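Local coordinates for phosphotriesterase family protein (Listeria monocytogenes serotype 4b str. H7858, PDB 3PNZ) that probably hydrolyses phosphorylated sugar lactones, using a pair of zinc ions held at the centre of an amidohydrolase-type TIM barrel, at residues A[30-35]-A[98-103]; A[103-108]-A[117-122]; A[250-255]-A[297-302]. All coordinates share one frame; numbering follows the deposited sequence.

Contacts 1 and 2 are neighbours on one side of the TIM barrel, with centres 10 Å apart. They share Gly103, and both use the long excursion that follows strand 88-92: contact 1 ties it back to helix 30-33, just beyond strand 19-23, and contact 2 then closes it upon the start of helix 119-124. Glu34 of the first and Lys104 of the second touch directly. Contact 3 comes last in the chain, its centre about 41 Å from that of contact 2 and on the opposite side of the chain's centre, where helices 248-260 and 289-305 meet. Contact 1 lies near the zinc site; contact 2 continues the same excursion farther along the chain, whereas contact 3 joins two helices at the far side.

Contact 1. Residues A[30-35]-A[98-103]; sequences AYWQER and SFLWDG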
loop_
_atom_site.group_PDB
_atom_site.type_symbol
_atom_site.label_atom_id
_atom_site.label_comp_id
_atom_site.label_asym_id
_atom_site.label_seq_id
_atom_site.Cartn_x
_atom_site.Cartn_y
_atom_site.Cartn_z
ATOM N N ALA A 30 15.136 -7.281 3.584
ATOM C CA ALA A 30 16.467 -7.872 3.468
ATOM C C ALA A 30 17.475 -6.866 2.935
ATOM O O ALA A 30 18.562 -6.705 3.487
ATOM C CB ALA A 30 16.427 -9.097 2.571
ATOM N N TYR A 31 17.104 -6.191 1.855
ATOM C CA TYR A 31 17.989 -5.227 1.217
ATOM C C TYR A 31 18.532 -4.204 2.218
ATOM O O TYR A 31 19.722 -3.877 2.201
ATOM C CB TYR A 31 17.265 -4.533 0.064
ATOM C CG TYR A 31 18.089 -3.464 -0.598
ATOM C CD1 TYR A 31 18.876 -3.751 -1.704
ATOM C CD2 TYR A 31 18.100 -2.166 -0.103
ATOM C CE1 TYR A 31 19.638 -2.771 -2.310
ATOM C CE2 TYR A 31 18.857 -1.187 -0.698
ATOM C CZ TYR A 31 19.625 -1.492 -1.800
ATOM O OH TYR A 31 20.381 -0.509 -2.399
ATOM N N TRP A 32 17.666 -3.709 3.099
ATOM C CA TRP A 32 18.077 -2.699 4.072
ATOM C C TRP A 32 18.812 -3.300 5.272
ATOM O O TRP A 32 19.795 -2.730 5.755
ATOM C CB TRP A 32 16.876 -1.863 4.523
ATOM C CG TRP A 32 16.341 -0.986 3.430
ATOM C CD1 TRP A 32 15.067 -0.970 2.929
ATOM C CD2 TRP A 32 17.071 0.003 2.697
ATOM N NE1 TRP A 32 14.964 -0.031 1.929
ATOM C CE2 TRP A 32 16.180 0.581 1.769
ATOM C CE3 TRP A 32 18.395 0.458 2.737
ATOM C CZ2 TRP A 32 16.567 1.590 0.891
ATOM C CZ3 TRP A 32 18.780 1.462 1.859
ATOM C CH2 TRP A 32 17.869 2.013 0.949
ATOM N N GLN A 33 18.336 -4.451 5.741
ATOM C CA GLN A 33 18.989 -5.167 6.829
ATOM C C GLN A 33 20.448 -5.469 6.479
ATOM O O GLN A 33 21.348 -5.312 7.305
ATOM C CB GLN A 33 18.246 -6.476 7.111
ATOM C CG GLN A 33 18.744 -7.227 8.335
ATOM C CD GLN A 33 18.125 -8.603 8.456
ATOM O OE1 GLN A 33 17.937 -9.304 7.458
ATOM N NE2 GLN A 33 17.807 -9.004 9.681
ATOM N N GLU A 34 20.674 -5.901 5.246
ATOM C CA GLU A 34 22.018 -6.238 4.797
ATOM C C GLU A 34 22.917 -5.008 4.736
ATOM O O GLU A 34 24.141 -5.133 4.755
ATOM C CB GLU A 34 21.968 -6.946 3.442
ATOM C CG GLU A 34 21.351 -8.344 3.525
ATOM C CD GLU A 34 21.010 -8.933 2.169
ATOM O OE1 GLU A 34 21.701 -8.606 1.184
ATOM O OE2 GLU A 34 20.047 -9.729 2.093
ATOM N N ARG A 35 22.313 -3.822 4.672
ATOM C CA ARG A 35 23.076 -2.577 4.578
ATOM C C ARG A 35 23.087 -1.802 5.886
ATOM O O ARG A 35 23.481 -0.634 5.925
ATOM C CB ARG A 35 22.538 -1.699 3.450
ATOM C CG ARG A 35 22.971 -2.189 2.085
ATOM C CD ARG A 35 22.163 -1.586 0.961
ATOM N NE ARG A 35 22.616 -2.124 -0.316
ATOM C CZ ARG A 35 22.413 -3.377 -0.703
ATOM N NH1 ARG A 35 21.758 -4.222 0.090
ATOM N NH2 ARG A 35 22.862 -3.788 -1.880
ATOM N N SER A 98 12.120 -3.089 -7.587
ATOM C CA SER A 98 13.213 -3.958 -8.034
ATOM C C SER A 98 14.566 -3.762 -7.355
ATOM O O SER A 98 15.365 -4.697 -7.320
ATOM C CB SER A 98 13.395 -3.899 -9.552
ATOM O OG SER A 98 13.919 -2.643 -9.954
ATOM N N PHE A 99 14.842 -2.578 -6.816
ATOM C CA PHE A 99 16.130 -2.392 -6.147
ATOM C C PHE A 99 16.252 -3.278 -4.905
ATOM O O PHE A 99 17.350 -3.680 -4.526
ATOM C CB PHE A 99 16.462 -0.904 -5.876
ATOM C CG PHE A 99 15.827 -0.322 -4.628
ATOM C CD1 PHE A 99 16.278 -0.672 -3.361
ATOM C CD2 PHE A 99 14.821 0.630 -4.729
ATOM C CE1 PHE A 99 15.710 -0.116 -2.217
ATOM C CE2 PHE A 99 14.248 1.192 -3.587
ATOM C CZ PHE A 99 14.695 0.817 -2.332
ATOM N N LEU A 100 15.116 -3.618 -4.302
ATOM C CA LEU A 100 15.098 -4.518 -3.149
ATOM C C LEU A 100 15.514 -5.940 -3.506
ATOM O O LEU A 100 15.840 -6.736 -2.624
ATOM C CB LEU A 100 13.691 -4.584 -2.549
ATOM C CG LEU A 100 13.129 -3.299 -1.958
ATOM C CD1 LEU A 100 11.650 -3.505 -1.642
ATOM C CD2 LEU A 100 13.927 -2.916 -0.719
ATOM N N TRP A 101 15.476 -6.268 -4.789
ATOM C CA TRP A 101 15.620 -7.664 -5.204
ATOM C C TRP A 101 17.042 -8.200 -5.060
ATOM O O TRP A 101 17.285 -9.392 -5.258
ATOM C CB TRP A 101 15.091 -7.862 -6.626
ATOM C CG TRP A 101 13.633 -7.536 -6.720
ATOM C CD1 TRP A 101 12.777 -7.316 -5.673
ATOM C CD2 TRP A 101 12.855 -7.394 -7.910
ATOM N NE1 TRP A 101 11.516 -7.038 -6.144
ATOM C CE2 TRP A 101 11.538 -7.076 -7.514
ATOM C CE3 TRP A 101 13.144 -7.490 -9.274
ATOM C CZ2 TRP A 101 10.513 -6.862 -8.433
ATOM C CZ3 TRP A 101 12.120 -7.281 -10.190
ATOM C CH2 TRP A 101 10.821 -6.972 -9.762
ATOM N N ASP A 102 17.974 -7.322 -4.705
ATOM C CA ASP A 102 19.340 -7.747 -4.428
ATOM C C ASP A 102 19.379 -8.512 -3.107
ATOM O O ASP A 102 20.296 -9.296 -2.860
ATOM C CB ASP A 102 20.275 -6.539 -4.367
ATOM C CG ASP A 102 21.716 -6.929 -4.076
ATOM O OD1 ASP A 102 22.366 -7.529 -4.961
ATOM O OD2 ASP A 102 22.201 -6.625 -2.962
ATOM N N GLY A 103 18.372 -8.277 -2.266
ATOM C CA GLY A 103 18.288 -8.910 -0.963
ATOM C C GLY A 103 18.240 -10.425 -1.023
ATOM O O GLY A 103 17.732 -11.011 -1.982
HETATM O O HOH W 1 14.999 -7.017 0.142
HETATM O O HOH W 2 21.005 -6.808 -0.599
HETATM O O HOH W 3 22.229 -10.142 -1.071
#
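An aromatic cluster of Tyr31, Trp32 and Phe99 joins the short helix 30-33, which follows strand 19-23 of this amidohydrolase-type TIM barrel, to the 3-10 turn 98-102 in the excursion after strand 88-92. The metal site is close: the Leu100 side chain is about 8 Å from a zinc ion. Phe99 turns its edge into a face of Tyr31, a T-shaped pair with planes 70° apart and Phe99 CE1 3.7 Å from Tyr31 CE2. The same Phe99 CE1 reaches Trp32 CZ2 at 3.6 Å. With CG anti to the backbone N (chi1 177°), the Tyr31 ring is set beside the 3-10 turn, CD1 3.2 Å from Phe99 O, while Tyr31 CB packs on Leu100 CD2. The guanidinium of Arg35 lies over the other face of Tyr31, its NH1 bonded to Tyr31 O and its NH2 reaching Asp102 OD2 at 3.1 Å in a nearly straight salt bridge (173°). That bond lies in the guanidinium plane but meets the carboxylate from above. Glu34 OE2 accepts a hydrogen bond from Lys104 N, while OE1 takes two waters. One also bonds Arg35 NH1 and Asp102 OD2, probably easing the proximity of the two acids; the other donates to Asp102 O. Another water accepts from Tyr31 N at 2.8 Å and donates to Leu100 O at 2.9 Å.

Contact 2. Residues A[103-108]-A[117-122]; sequences GKIKPE and ETYYEW
The backbones of 103-108 and 117-122 meet in a single beta bridge, Lys104 with Thr118, where Ile105 N gives a straight bond (172°) to Glu117 O at 2.9 Å and Tyr119 N a weak one to Gly103 O at 3.4 Å. Ile105 is the main apolar side chain here. Its CG1 is anti to the carbonyl carbon (chi1 -68°), which carries the branch over one face of the Tyr119 ring and on to Trp122, whose CB is 4.0 Å from Ile105 CD1. Phe116 and Lys110 also touch this isoleucine. Further along the ring, the Tyr119 hydroxyl shares a water with Lys104 O and Lys106 N, so the phenol end is tied to the extended chain as well, and it also makes a weak hydrogen bond to Val69 O. On the exposed side, Lys104 and Glu117 run alongside each other: Lys104 CE is 3.6 Å from Glu117 OE2, while Lys104 NZ, at 4.2 Å from that oxygen, is too far for a salt bridge. Glu121 OE2 accepts from Glu117 N at 2.7 Å, which probably helps fix the turn into the helix. Thr118 OG1 accepts from Glu121 N at 3.1 Å: a classic threonine N-cap, here at the start of helix 119-124 in the excursion that follows barrel strand 88-92.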
loop_
_atom_site.group_PDB
_atom_site.type_symbol
_atom_site.label_atom_id
_atom_site.label_comp_id
_atom_site.label_asym_id
_atom_site.label_seq_id
_atom_site.Cartn_x
_atom_site.Cartn_y
_atom_site.Cartn_z
ATOM N N GLY A 103 18.372 -8.277 -2.266
ATOM C CA GLY A 103 18.288 -8.910 -0.963
ATOM C C GLY A 103 18.240 -10.425 -1.023
ATOM O O GLY A 103 17.732 -11.011 -1.982
ATOM N N LYS A 104 18.779 -11.060 0.011
ATOM C CA LYS A 104 18.770 -12.515 0.101
ATOM C C LYS A 104 17.405 -13.084 0.486
ATOM O O LYS A 104 16.684 -12.523 1.312
ATOM C CB LYS A 104 19.841 -12.997 1.082
ATOM C CG LYS A 104 21.253 -12.854 0.551
ATOM C CD LYS A 104 22.274 -13.324 1.572
ATOM C CE LYS A 104 23.685 -13.243 1.012
ATOM N NZ LYS A 104 24.698 -13.707 2.001
ATOM N N ILE A 105 17.062 -14.208 -0.127
ATOM C CA ILE A 105 15.829 -14.907 0.192
ATOM C C ILE A 105 15.977 -15.637 1.517
ATOM O O ILE A 105 16.919 -16.412 1.707
ATOM C CB ILE A 105 15.466 -15.892 -0.925
ATOM C CG1 ILE A 105 15.082 -15.111 -2.185
ATOM C CG2 ILE A 105 14.340 -16.827 -0.480
ATOM C CD1 ILE A 105 14.882 -15.974 -3.402
ATOM N N LYS A 106 15.058 -15.372 2.439
ATOM C CA LYS A 106 15.117 -15.988 3.759
ATOM C C LYS A 106 14.785 -17.476 3.666
ATOM O O LYS A 106 14.136 -17.917 2.712
ATOM C CB LYS A 106 14.188 -15.272 4.741
ATOM C CG LYS A 106 12.726 -15.234 4.323
ATOM C CD LYS A 106 11.911 -14.399 5.294
ATOM C CE LYS A 106 10.429 -14.397 4.947
ATOM N NZ LYS A 106 9.658 -13.518 5.882
ATOM N N PRO A 107 15.241 -18.259 4.653
ATOM C CA PRO A 107 15.068 -19.716 4.629
ATOM C C PRO A 107 13.604 -20.127 4.523
ATOM O O PRO A 107 13.297 -21.106 3.844
ATOM C CB PRO A 107 15.636 -20.158 5.980
ATOM C CG PRO A 107 16.594 -19.081 6.359
ATOM C CD PRO A 107 15.985 -17.811 5.844
ATOM N N GLU A 108 12.722 -19.386 5.183
ATOM C CA GLU A 108 11.302 -19.721 5.213
ATOM C C GLU A 108 10.625 -19.631 3.846
ATOM O O GLU A 108 9.581 -20.241 3.624
ATOM C CB GLU A 108 10.557 -18.828 6.210
ATOM C CG GLU A 108 10.949 -19.035 7.668
ATOM C CD GLU A 108 12.169 -18.228 8.079
ATOM O OE1 GLU A 108 12.776 -17.568 7.207
ATOM O OE2 GLU A 108 12.518 -18.252 9.280
ATOM N N GLU A 117 19.010 -17.701 -4.354
ATOM C CA GLU A 117 19.810 -16.894 -3.439
ATOM C C GLU A 117 19.147 -15.547 -3.160
ATOM O O GLU A 117 18.994 -15.149 -2.006
ATOM C CB GLU A 117 21.213 -16.677 -4.011
ATOM C CG GLU A 117 22.183 -16.002 -3.051
ATOM C CD GLU A 117 22.479 -16.853 -1.824
ATOM O OE1 GLU A 117 22.339 -18.094 -1.912
ATOM O OE2 GLU A 117 22.851 -16.282 -0.775
ATOM N N THR A 118 18.751 -14.862 -4.228
ATOM C CA THR A 118 18.184 -13.518 -4.133
ATOM C C THR A 118 16.847 -13.443 -4.870
ATOM O O THR A 118 16.512 -14.325 -5.655
ATOM C CB THR A 118 19.115 -12.488 -4.785
ATOM O OG1 THR A 118 19.224 -12.775 -6.182
ATOM C CG2 THR A 118 20.505 -12.535 -4.148
ATOM N N TYR A 119 16.090 -12.378 -4.627
ATOM C CA TYR A 119 14.843 -12.183 -5.354
ATOM C C TYR A 119 15.104 -11.996 -6.838
ATOM O O TYR A 119 14.311 -12.431 -7.673
ATOM C CB TYR A 119 14.099 -10.959 -4.837
ATOM C CG TYR A 119 13.670 -11.049 -3.402
ATOM C CD1 TYR A 119 12.474 -11.667 -3.052
ATOM C CD2 TYR A 119 14.438 -10.480 -2.396
ATOM C CE1 TYR A 119 12.071 -11.739 -1.735
ATOM C CE2 TYR A 119 14.043 -10.543 -1.079
ATOM C CZ TYR A 119 12.858 -11.169 -0.753
ATOM O OH TYR A 119 12.463 -11.222 0.559
ATOM N N TYR A 120 16.203 -11.325 -7.174
ATOM C CA TYR A 120 16.554 -11.145 -8.574
ATOM C C TYR A 120 16.694 -12.506 -9.246
ATOM O O TYR A 120 16.185 -12.717 -10.343
ATOM C CB TYR A 120 17.870 -10.376 -8.735
ATOM C CG TYR A 120 17.743 -8.876 -8.919
ATOM C CD1 TYR A 120 18.397 -7.996 -8.059
ATOM C CD2 TYR A 120 16.994 -8.339 -9.963
ATOM C CE1 TYR A 120 18.299 -6.619 -8.227
ATOM C CE2 TYR A 120 16.883 -6.960 -10.136
ATOM C CZ TYR A 120 17.541 -6.108 -9.265
ATOM O OH TYR A 120 17.449 -4.743 -9.430
ATOM N N GLU A 121 17.402 -13.424 -8.594
ATOM C CA GLU A 121 17.628 -14.732 -9.194
ATOM C C GLU A 121 16.295 -15.448 -9.394
ATOM O O GLU A 121 16.034 -16.014 -10.455
ATOM C CB GLU A 121 18.575 -15.583 -8.349
ATOM C CG GLU A 121 18.958 -16.894 -9.039
ATOM C CD GLU A 121 19.841 -17.794 -8.189
ATOM O OE1 GLU A 121 20.705 -18.487 -8.770
ATOM O OE2 GLU A 121 19.675 -17.814 -6.949
ATOM N N TRP A 122 15.456 -15.406 -8.365
ATOM C CA TRP A 122 14.128 -16.005 -8.415
ATOM C C TRP A 122 13.312 -15.456 -9.576
ATOM O O TRP A 122 12.820 -16.206 -10.416
ATOM C CB TRP A 122 13.403 -15.767 -7.090
ATOM C CG TRP A 122 11.921 -16.033 -7.107
ATOM C CD1 TRP A 122 11.275 -17.095 -7.683
ATOM C CD2 TRP A 122 10.905 -15.232 -6.490
ATOM N NE1 TRP A 122 9.918 -16.993 -7.471
ATOM C CE2 TRP A 122 9.666 -15.858 -6.743
ATOM C CE3 TRP A 122 10.922 -14.037 -5.764
ATOM C CZ2 TRP A 122 8.457 -15.334 -6.285
ATOM C CZ3 TRP A 122 9.721 -13.515 -5.311
ATOM C CH2 TRP A 122 8.504 -14.166 -5.573
HETATM O O HOH W 4 13.748 -12.818 2.054
#

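Contact 3. Residues A[250-255]-A[297-302]; sequences ARIAAI and PRFIDE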
loop_
_atom_site.group_PDB
_atom_site.type_symbol
_atom_site.label_atom_id
_atom_site.label_comp_id
_atom_site.label_asym_id
_atom_site.label_seq_id
_atom_site.Cartn_x
_atom_site.Cartn_y
_atom_site.Cartn_z
ATOM N N ALA A 250 1.203 21.686 0.209
ATOM C CA ALA A 250 1.341 21.282 -1.189
ATOM C C ALA A 250 0.565 19.999 -1.477
ATOM O O ALA A 250 -0.084 19.879 -2.522
ATOM C CB ALA A 250 2.810 21.117 -1.566
ATOM N N ARG A 251 0.633 19.041 -0.559
ATOM C CA ARG A 251 -0.164 17.823 -0.716
ATOM C C ARG A 251 -1.653 18.168 -0.699
ATOM O O ARG A 251 -2.430 17.702 -1.544
ATOM C CB ARG A 251 0.182 16.784 0.359
ATOM C CG ARG A 251 1.502 16.040 0.102
ATOM C CD ARG A 251 1.839 15.052 1.217
ATOM N NE ARG A 251 2.277 15.757 2.420
ATOM C CZ ARG A 251 3.538 16.106 2.655
ATOM N NH1 ARG A 251 4.494 15.798 1.780
ATOM N NH2 ARG A 251 3.844 16.759 3.768
ATOM N N ILE A 252 -2.048 19.014 0.244
ATOM C CA ILE A 252 -3.455 19.353 0.392
ATOM C C ILE A 252 -3.966 20.100 -0.846
ATOM O O ILE A 252 -5.075 19.839 -1.329
ATOM C CB ILE A 252 -3.701 20.137 1.702
ATOM C CG1 ILE A 252 -3.585 19.182 2.895
ATOM C CG2 ILE A 252 -5.055 20.841 1.675
ATOM C CD1 ILE A 252 -3.614 19.862 4.254
ATOM N N ALA A 253 -3.151 21.003 -1.381
ATOM C CA ALA A 253 -3.520 21.719 -2.605
ATOM C C ALA A 253 -3.757 20.757 -3.779
ATOM O O ALA A 253 -4.684 20.947 -4.578
ATOM C CB ALA A 253 -2.462 22.758 -2.967
ATOM N N ALA A 254 -2.920 19.726 -3.880
ATOM C CA ALA A 254 -3.008 18.766 -4.978
ATOM C C ALA A 254 -4.283 17.938 -4.836
ATOM O O ALA A 254 -4.970 17.649 -5.815
ATOM C CB ALA A 254 -1.771 17.859 -4.998
ATOM N N ILE A 255 -4.587 17.545 -3.604
ATOM C CA ILE A 255 -5.823 16.819 -3.330
ATOM C C ILE A 255 -7.030 17.669 -3.718
ATOM O O ILE A 255 -7.931 17.199 -4.414
ATOM C CB ILE A 255 -5.909 16.409 -1.854
ATOM C CG1 ILE A 255 -4.920 15.275 -1.577
ATOM C CG2 ILE A 255 -7.334 15.971 -1.485
ATOM C CD1 ILE A 255 -4.720 14.980 -0.121
ATOM N N PRO A 297 -8.141 17.128 11.305
ATOM C CA PRO A 297 -8.705 18.423 11.702
ATOM C C PRO A 297 -8.160 19.581 10.869
ATOM O O PRO A 297 -8.899 20.507 10.547
ATOM C CB PRO A 297 -8.281 18.558 13.169
ATOM C CG PRO A 297 -8.075 17.163 13.636
ATOM C CD PRO A 297 -7.543 16.409 12.444
ATOM N N ARG A 298 -6.883 19.532 10.511
ATOM C CA ARG A 298 -6.328 20.604 9.690
ATOM C C ARG A 298 -6.921 20.585 8.292
ATOM O O ARG A 298 -7.300 21.629 7.755
ATOM C CB ARG A 298 -4.808 20.521 9.606
ATOM C CG ARG A 298 -4.248 21.634 8.729
ATOM C CD ARG A 298 -3.070 21.180 7.936
ATOM N NE ARG A 298 -2.887 21.998 6.740
ATOM C CZ ARG A 298 -1.724 22.510 6.363
ATOM N NH1 ARG A 298 -1.646 23.230 5.248
ATOM N NH2 ARG A 298 -0.646 22.305 7.109
ATOM N N PHE A 299 -7.007 19.398 7.694
ATOM C CA PHE A 299 -7.580 19.298 6.359
ATOM C C PHE A 299 -9.019 19.797 6.324
ATOM O O PHE A 299 -9.410 20.538 5.420
ATOM C CB PHE A 299 -7.526 17.872 5.809
ATOM C CG PHE A 299 -8.191 17.745 4.472
ATOM C CD1 PHE A 299 -7.503 18.076 3.314
ATOM C CD2 PHE A 299 -9.523 17.369 4.375
ATOM C CE1 PHE A 299 -8.125 17.993 2.073
ATOM C CE2 PHE A 299 -10.144 17.291 3.141
ATOM C CZ PHE A 299 -9.445 17.603 1.993
ATOM N N ILE A 300 -9.810 19.376 7.302
ATOM C CA ILE A 300 -11.193 19.815 7.378
ATOM C C ILE A 300 -11.260 21.337 7.427
ATOM O O ILE A 300 -11.996 21.959 6.658
ATOM C CB ILE A 300 -11.915 19.194 8.586
ATOM C CG1 ILE A 300 -12.056 17.684 8.386
ATOM C CG2 ILE A 300 -13.283 19.836 8.777
ATOM C CD1 ILE A 300 -12.618 16.949 9.595
ATOM N N ASP A 301 -10.460 21.930 8.308
ATOM C CA ASP A 301 -10.466 23.377 8.491
ATOM C C ASP A 301 -10.030 24.091 7.222
ATOM O O ASP A 301 -10.704 25.006 6.753
ATOM C CB ASP A 301 -9.565 23.775 9.659
ATOM C CG ASP A 301 -9.725 25.233 10.042
ATOM O OD1 ASP A 301 -8.700 25.923 10.226
ATOM O OD2 ASP A 301 -10.885 25.686 10.149
ATOM N N GLU A 302 -8.912 23.653 6.649
ATOM C CA GLU A 302 -8.388 24.296 5.453
ATOM C C GLU A 302 -9.335 24.118 4.262
ATOM O O GLU A 302 -9.598 25.072 3.525
ATOM C CB GLU A 302 -6.973 23.792 5.129
ATOM C CG GLU A 302 -6.321 24.543 3.987
ATOM C CD GLU A 302 -4.867 24.161 3.752
ATOM O OE1 GLU A 302 -4.319 23.320 4.496
ATOM O OE2 GLU A 302 -4.274 24.706 2.799
#
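Ile252 is wedged tightly between Arg298, Phe299 and Glu302, whereas Ile255 meets the same helix more loosely, through its CG2 alone. The Ile252 CD1 methyl sits 3.4 Å from Arg298 NE and 3.5 Å from Glu302 OE1, pressed against a charged pair. Ile252 CG2, on the other branch, lies 4.0 Å from Phe299 CD1. Ile255 CG2 comes only to 4.2 Å from Phe299 CE1, on a ring that is also touched by Leu256, Trp295, and Val314 and Phe317 of helix 310-325. Helix 248-260 lies in the outer layer of the TIM barrel, and helix 289-305, which follows strand 267-269, packs against it; their local axes cross at -55° and come no closer than 11.5 Å, so it is side chains that span the gap. Ile255 also touches Phe237 of barrel strand 234-237, on the inner side. Toward the less buried side, Arg298 and Glu302 close over the isoleucine one helical turn apart. Arg298 leaves its helix with chi1 179°, CG pointing away from its own N, and then bends at chi2 to present its guanidinium side-on, NE at 3.0 Å and NH1 at 2.8 Å from the same oxygen, Glu302 OE1. OE1 lies in the guanidinium plane, so the double grip should hold that group's rotation; Glu302 OE2 pairs with Lys306.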